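Local coordinates for M157 (Murid herpesvirus 1, PDB 2NYK), which serves as a viral MHC class I-like ligand for Ly49 receptors of natural killer cells, at residues M23-T28 against R37-D42; I97-A102 against C112-T117. The protein carries 1 engineered substitution. One frame throughout, in Å; residues are numbered along the deposited sequence.

Both interactions lie in one antiparallel sheet of an MHC class I-like fold. Each joins the two strands of a beta hairpin. Interaction 1 pairs strand 21-30 with strand 35-41, and interaction 2 pairs strand 96-106 with strand 109-118. They come in series along the chain, with helix 71-90 between them. Their centres are about 9 Å apart, because strands 21-30 and 96-106 are neighbours in the sheet. Phe25 O and Tyr101 N, 2.8 Å apart, probably form a hydrogen bond there, and Glu26 pairs with Arg100 in a salt bridge. The two hairpins thus form part of one continuous floor beneath helices 71-90 and 157-173, consistent with the platform of the MHC class I fold.

Interaction 1: residues M23-T28 against R37-D42; sequences MEFEVT and RTISVD
Met23 and Ile39 meet because each puts a branch opposite its backbone N: CG in Met23 (chi1 -171°) and CG2 in Ile39. Met23 CG comes to 3.7 Å from Ile39 CG2, and the side chains cross at a slant. The other branch, Ile39 CG1, lies alongside the Phe25 ring, 4.1 Å from CD1. Val27 CG2 lies beside the aliphatic CG of Arg37. The strands are the two arms of a beta hairpin and run antiparallel. Glu24 pairs with Ser40 and Glu26 with Thr38, each through two backbone hydrogen bonds. Glu24 N to Ser40 O is nearly straight at the hydrogen (169°), but the N sits above the carbonyl plane. A chi2 bend (75°) turns the Glu24 carboxylate back toward the partner strand, with OE1 3.5 Å from Ser40 CB, while OE2 bonds the Thr22 hydroxyl. On this face a water donates to Glu24 O at 3.1 Å. The same water bonds Thr38 OG1 at 2.6 Å and Ser40 OG at 2.8 Å, so it ties three residues across the strands. Helix 71-90 covers Val27, Arg37 and Ile39, and helix 157-173 covers Met23 and Val41. Strand 96-106 flanks 23-28 on its other edge, and strand 46-51 flanks 37-42.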
# COMPACT_ATOMS: atom_id res chain seq x y z
N MET A 23 5.62 3.95 -6.49
CA MET A 23 5.34 4.56 -5.22
C MET A 23 4.12 5.45 -5.42
O MET A 23 4.00 6.14 -6.46
CB MET A 23 6.54 5.36 -4.71
CG MET A 23 6.39 5.87 -3.27
SD MET A 23 8.00 6.32 -2.48
CE MET A 23 9.12 5.24 -3.36
N GLU A 24 3.21 5.42 -4.44
CA GLU A 24 1.98 6.19 -4.53
C GLU A 24 1.96 7.11 -3.35
O GLU A 24 2.02 6.65 -2.20
CB GLU A 24 0.77 5.26 -4.53
CG GLU A 24 0.72 4.21 -5.72
CD GLU A 24 1.69 3.03 -5.58
OE1 GLU A 24 1.86 2.49 -4.47
OE2 GLU A 24 2.31 2.64 -6.59
N PHE A 25 1.91 8.41 -3.62
CA PHE A 25 1.87 9.43 -2.58
C PHE A 25 0.47 9.97 -2.57
O PHE A 25 -0.05 10.37 -3.63
CB PHE A 25 2.83 10.57 -2.93
CG PHE A 25 4.25 10.16 -3.14
CD1 PHE A 25 5.13 10.10 -2.06
CD2 PHE A 25 4.71 9.83 -4.42
CE1 PHE A 25 6.45 9.72 -2.24
CE2 PHE A 25 6.01 9.45 -4.63
CZ PHE A 25 6.91 9.42 -3.54
N GLU A 26 -0.18 9.98 -1.41
CA GLU A 26 -1.55 10.46 -1.36
C GLU A 26 -1.79 11.41 -0.20
O GLU A 26 -1.31 11.17 0.91
CB GLU A 26 -2.51 9.27 -1.28
CG GLU A 26 -3.98 9.65 -1.17
CD GLU A 26 -4.89 8.45 -1.43
OE1 GLU A 26 -6.08 8.52 -1.12
OE2 GLU A 26 -4.41 7.43 -1.94
N VAL A 27 -2.53 12.48 -0.44
CA VAL A 27 -2.87 13.41 0.63
C VAL A 27 -4.34 13.76 0.53
O VAL A 27 -4.84 14.05 -0.56
CB VAL A 27 -2.03 14.73 0.57
CG1 VAL A 27 -2.45 15.68 1.69
CG2 VAL A 27 -0.54 14.43 0.69
N THR A 28 -5.01 13.71 1.68
CA THR A 28 -6.41 14.08 1.78
C THR A 28 -6.54 15.20 2.80
O THR A 28 -5.96 15.14 3.89
CB THR A 28 -7.27 12.88 2.20
OG1 THR A 28 -7.14 11.84 1.22
CG2 THR A 28 -8.72 13.28 2.31
N ARG A 37 -1.83 11.85 5.17
CA ARG A 37 -0.77 11.69 4.17
C ARG A 37 -0.29 10.26 4.24
O ARG A 37 -0.07 9.74 5.34
CB ARG A 37 0.42 12.62 4.48
CG ARG A 37 0.14 14.10 4.27
CD ARG A 37 1.13 14.92 5.07
NE ARG A 37 0.79 14.96 6.48
CZ ARG A 37 1.62 15.32 7.47
NH1 ARG A 37 2.90 15.64 7.21
NH2 ARG A 37 1.17 15.35 8.71
N THR A 38 -0.10 9.63 3.09
CA THR A 38 0.33 8.23 3.05
C THR A 38 1.30 7.94 1.92
O THR A 38 1.34 8.64 0.90
CB THR A 38 -0.86 7.23 2.91
OG1 THR A 38 -1.47 7.40 1.63
CG2 THR A 38 -1.89 7.42 3.99
N ILE A 39 2.09 6.89 2.12
CA ILE A 39 2.99 6.41 1.08
C ILE A 39 2.73 4.93 0.98
O ILE A 39 2.70 4.24 2.00
CB ILE A 39 4.47 6.65 1.42
CG1 ILE A 39 4.79 8.14 1.57
CG2 ILE A 39 5.39 6.03 0.31
CD1 ILE A 39 6.17 8.35 2.08
N SER A 40 2.59 4.44 -0.26
CA SER A 40 2.43 3.02 -0.54
C SER A 40 3.47 2.72 -1.61
O SER A 40 3.98 3.65 -2.26
CB SER A 40 1.03 2.75 -1.11
OG SER A 40 0.05 3.43 -0.31
N VAL A 41 3.76 1.44 -1.82
CA VAL A 41 4.69 1.07 -2.86
C VAL A 41 4.07 -0.07 -3.61
O VAL A 41 3.32 -0.85 -3.02
CB VAL A 41 6.08 0.64 -2.33
CG1 VAL A 41 6.75 1.77 -1.54
CG2 VAL A 41 5.94 -0.62 -1.46
N ASP A 42 4.40 -0.15 -4.89
CA ASP A 42 3.94 -1.21 -5.78
C ASP A 42 2.43 -1.40 -5.77
O ASP A 42 1.93 -2.53 -5.83
CB ASP A 42 4.68 -2.52 -5.50
CG ASP A 42 6.04 -2.52 -6.14
OD1 ASP A 42 6.24 -1.67 -7.03
OD2 ASP A 42 6.90 -3.35 -5.79
O HOH W 1 -0.45 6.19 -0.46

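Interaction 2: residues I97-A102 against C112-T117; sequences ICVRYA and CDVYHT
Cys112 opens its segment against Ala102, with its CA 3.1 Å from Ala102 O in a CA-H...O contact. Its SG forms a disulfide with Cys103, which ties the two strands of the hairpin together covalently. Asp113 and Ala102 exchange two backbone hydrogen bonds. The one from Ala102 N to Asp113 O is almost straight at the hydrogen (177°). Asp113 OD1 is hydrogen-bonded to Gly127 N on the next strand.

Val114 lies side by side with Tyr101 and touches its ring with both methyls. CG1 sits over one ring face, 3.9 Å from the ring centroid, in a CH-pi contact. CG2 reaches Tyr101 CE2 at 3.6 Å. Tyr115 points to the other face of the sheet. It shares two backbone hydrogen bonds with Arg100, and Arg100 N to Tyr115 O is 2.7 Å. Ala102 CB meets the edge of the Tyr115 ring, 4.2 Å from Tyr115 CE2.

His116 stands beside Val99. Val99 CG2, opposite its backbone N, is placed over one face of the imidazole, 3.7 Å from the ring centroid. It is shifted toward the rim, with His116 NE2 its nearest ring atom at 3.4 Å. This is a second CH-pi contact on the face that carries Tyr101. Thr117 closes the ladder with two backbone hydrogen bonds to Cys98.

Helix 71-90 covers Ile97, Tyr101 and His116, and its Phe75 meets Tyr101 edge-to-face. Thr150 of helix 148-154 touches Tyr101, Cys112 and Val114. Strand 21-30 borders 97-102, and strand 122-128 borders 112-117.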
# COMPACT_ATOMS: atom_id res chain seq x y z
N ILE A 97 -10.75 17.33 -0.30
CA ILE A 97 -9.97 17.21 -1.53
C ILE A 97 -8.84 16.20 -1.31
O ILE A 97 -8.21 16.16 -0.26
CB ILE A 97 -9.39 18.57 -1.99
CG1 ILE A 97 -8.66 18.43 -3.33
CG2 ILE A 97 -8.47 19.16 -0.92
CD1 ILE A 97 -8.31 19.74 -3.97
N CYS A 98 -8.61 15.37 -2.32
CA CYS A 98 -7.55 14.40 -2.26
C CYS A 98 -6.69 14.49 -3.52
O CYS A 98 -7.21 14.73 -4.62
CB CYS A 98 -8.14 13.01 -2.07
SG CYS A 98 -6.91 11.71 -1.95
N VAL A 99 -5.38 14.31 -3.35
CA VAL A 99 -4.46 14.22 -4.48
C VAL A 99 -3.66 12.92 -4.35
O VAL A 99 -3.27 12.55 -3.24
CB VAL A 99 -3.54 15.46 -4.60
CG1 VAL A 99 -2.64 15.65 -3.33
CG2 VAL A 99 -2.68 15.39 -5.86
N ARG A 100 -3.44 12.25 -5.48
CA ARG A 100 -2.65 11.02 -5.50
C ARG A 100 -1.66 10.99 -6.66
O ARG A 100 -2.05 11.12 -7.81
CB ARG A 100 -3.59 9.81 -5.62
CG ARG A 100 -2.89 8.43 -5.58
CD ARG A 100 -3.94 7.32 -5.85
NE ARG A 100 -3.35 5.97 -5.91
CZ ARG A 100 -2.89 5.29 -4.86
NH1 ARG A 100 -2.94 5.80 -3.63
NH2 ARG A 100 -2.37 4.08 -5.02
N TYR A 101 -0.37 10.82 -6.34
CA TYR A 101 0.65 10.68 -7.37
C TYR A 101 1.02 9.21 -7.41
O TYR A 101 1.53 8.67 -6.41
CB TYR A 101 1.89 11.50 -7.05
CG TYR A 101 1.75 12.99 -7.30
CD1 TYR A 101 0.92 13.78 -6.50
CD2 TYR A 101 2.42 13.60 -8.36
CE1 TYR A 101 0.76 15.15 -6.74
CE2 TYR A 101 2.28 14.98 -8.61
CZ TYR A 101 1.46 15.73 -7.79
OH TYR A 101 1.31 17.08 -8.03
N ALA A 102 0.72 8.56 -8.52
CA ALA A 102 1.05 7.16 -8.69
C ALA A 102 2.21 7.12 -9.67
O ALA A 102 2.03 7.36 -10.89
CB ALA A 102 -0.18 6.41 -9.21
N CYS A 112 4.41 9.51 -13.69
CA CYS A 112 3.37 9.58 -12.66
C CYS A 112 2.02 9.87 -13.25
O CYS A 112 1.89 10.70 -14.16
CB CYS A 112 3.67 10.64 -11.58
SG CYS A 112 5.27 10.51 -10.72
N ASP A 113 1.00 9.20 -12.73
CA ASP A 113 -0.38 9.54 -13.04
C ASP A 113 -0.81 10.31 -11.83
O ASP A 113 -0.59 9.88 -10.70
CB ASP A 113 -1.23 8.30 -13.22
CG ASP A 113 -0.77 7.42 -14.39
OD1 ASP A 113 -0.39 7.95 -15.45
OD2 ASP A 113 -0.79 6.19 -14.23
N VAL A 114 -1.39 11.48 -12.05
CA VAL A 114 -1.76 12.35 -10.95
C VAL A 114 -3.28 12.49 -10.85
O VAL A 114 -3.93 12.89 -11.81
CB VAL A 114 -1.10 13.74 -11.12
CG1 VAL A 114 -1.43 14.63 -9.92
CG2 VAL A 114 0.43 13.58 -11.33
N TYR A 115 -3.85 12.18 -9.68
CA TYR A 115 -5.30 12.20 -9.51
C TYR A 115 -5.69 13.22 -8.46
O TYR A 115 -5.09 13.26 -7.38
CB TYR A 115 -5.80 10.82 -9.09
CG TYR A 115 -5.40 9.73 -10.02
CD1 TYR A 115 -6.14 9.46 -11.17
CD2 TYR A 115 -4.26 8.95 -9.77
CE1 TYR A 115 -5.78 8.43 -12.05
CE2 TYR A 115 -3.88 7.91 -10.66
CZ TYR A 115 -4.65 7.67 -11.80
OH TYR A 115 -4.30 6.66 -12.68
N HIS A 116 -6.69 14.03 -8.78
CA HIS A 116 -7.28 14.98 -7.85
C HIS A 116 -8.75 14.63 -7.74
O HIS A 116 -9.39 14.34 -8.76
CB HIS A 116 -7.15 16.41 -8.38
CG HIS A 116 -5.76 16.96 -8.30
ND1 HIS A 116 -4.81 16.72 -9.27
CD2 HIS A 116 -5.16 17.76 -7.37
CE1 HIS A 116 -3.68 17.32 -8.93
NE2 HIS A 116 -3.87 17.96 -7.79
N THR A 117 -9.28 14.63 -6.52
CA THR A 117 -10.69 14.29 -6.31
C THR A 117 -11.32 15.25 -5.32
O THR A 117 -10.77 15.52 -4.23
CB THR A 117 -10.87 12.87 -5.78
OG1 THR A 117 -10.28 11.95 -6.70
CG2 THR A 117 -12.35 12.53 -5.64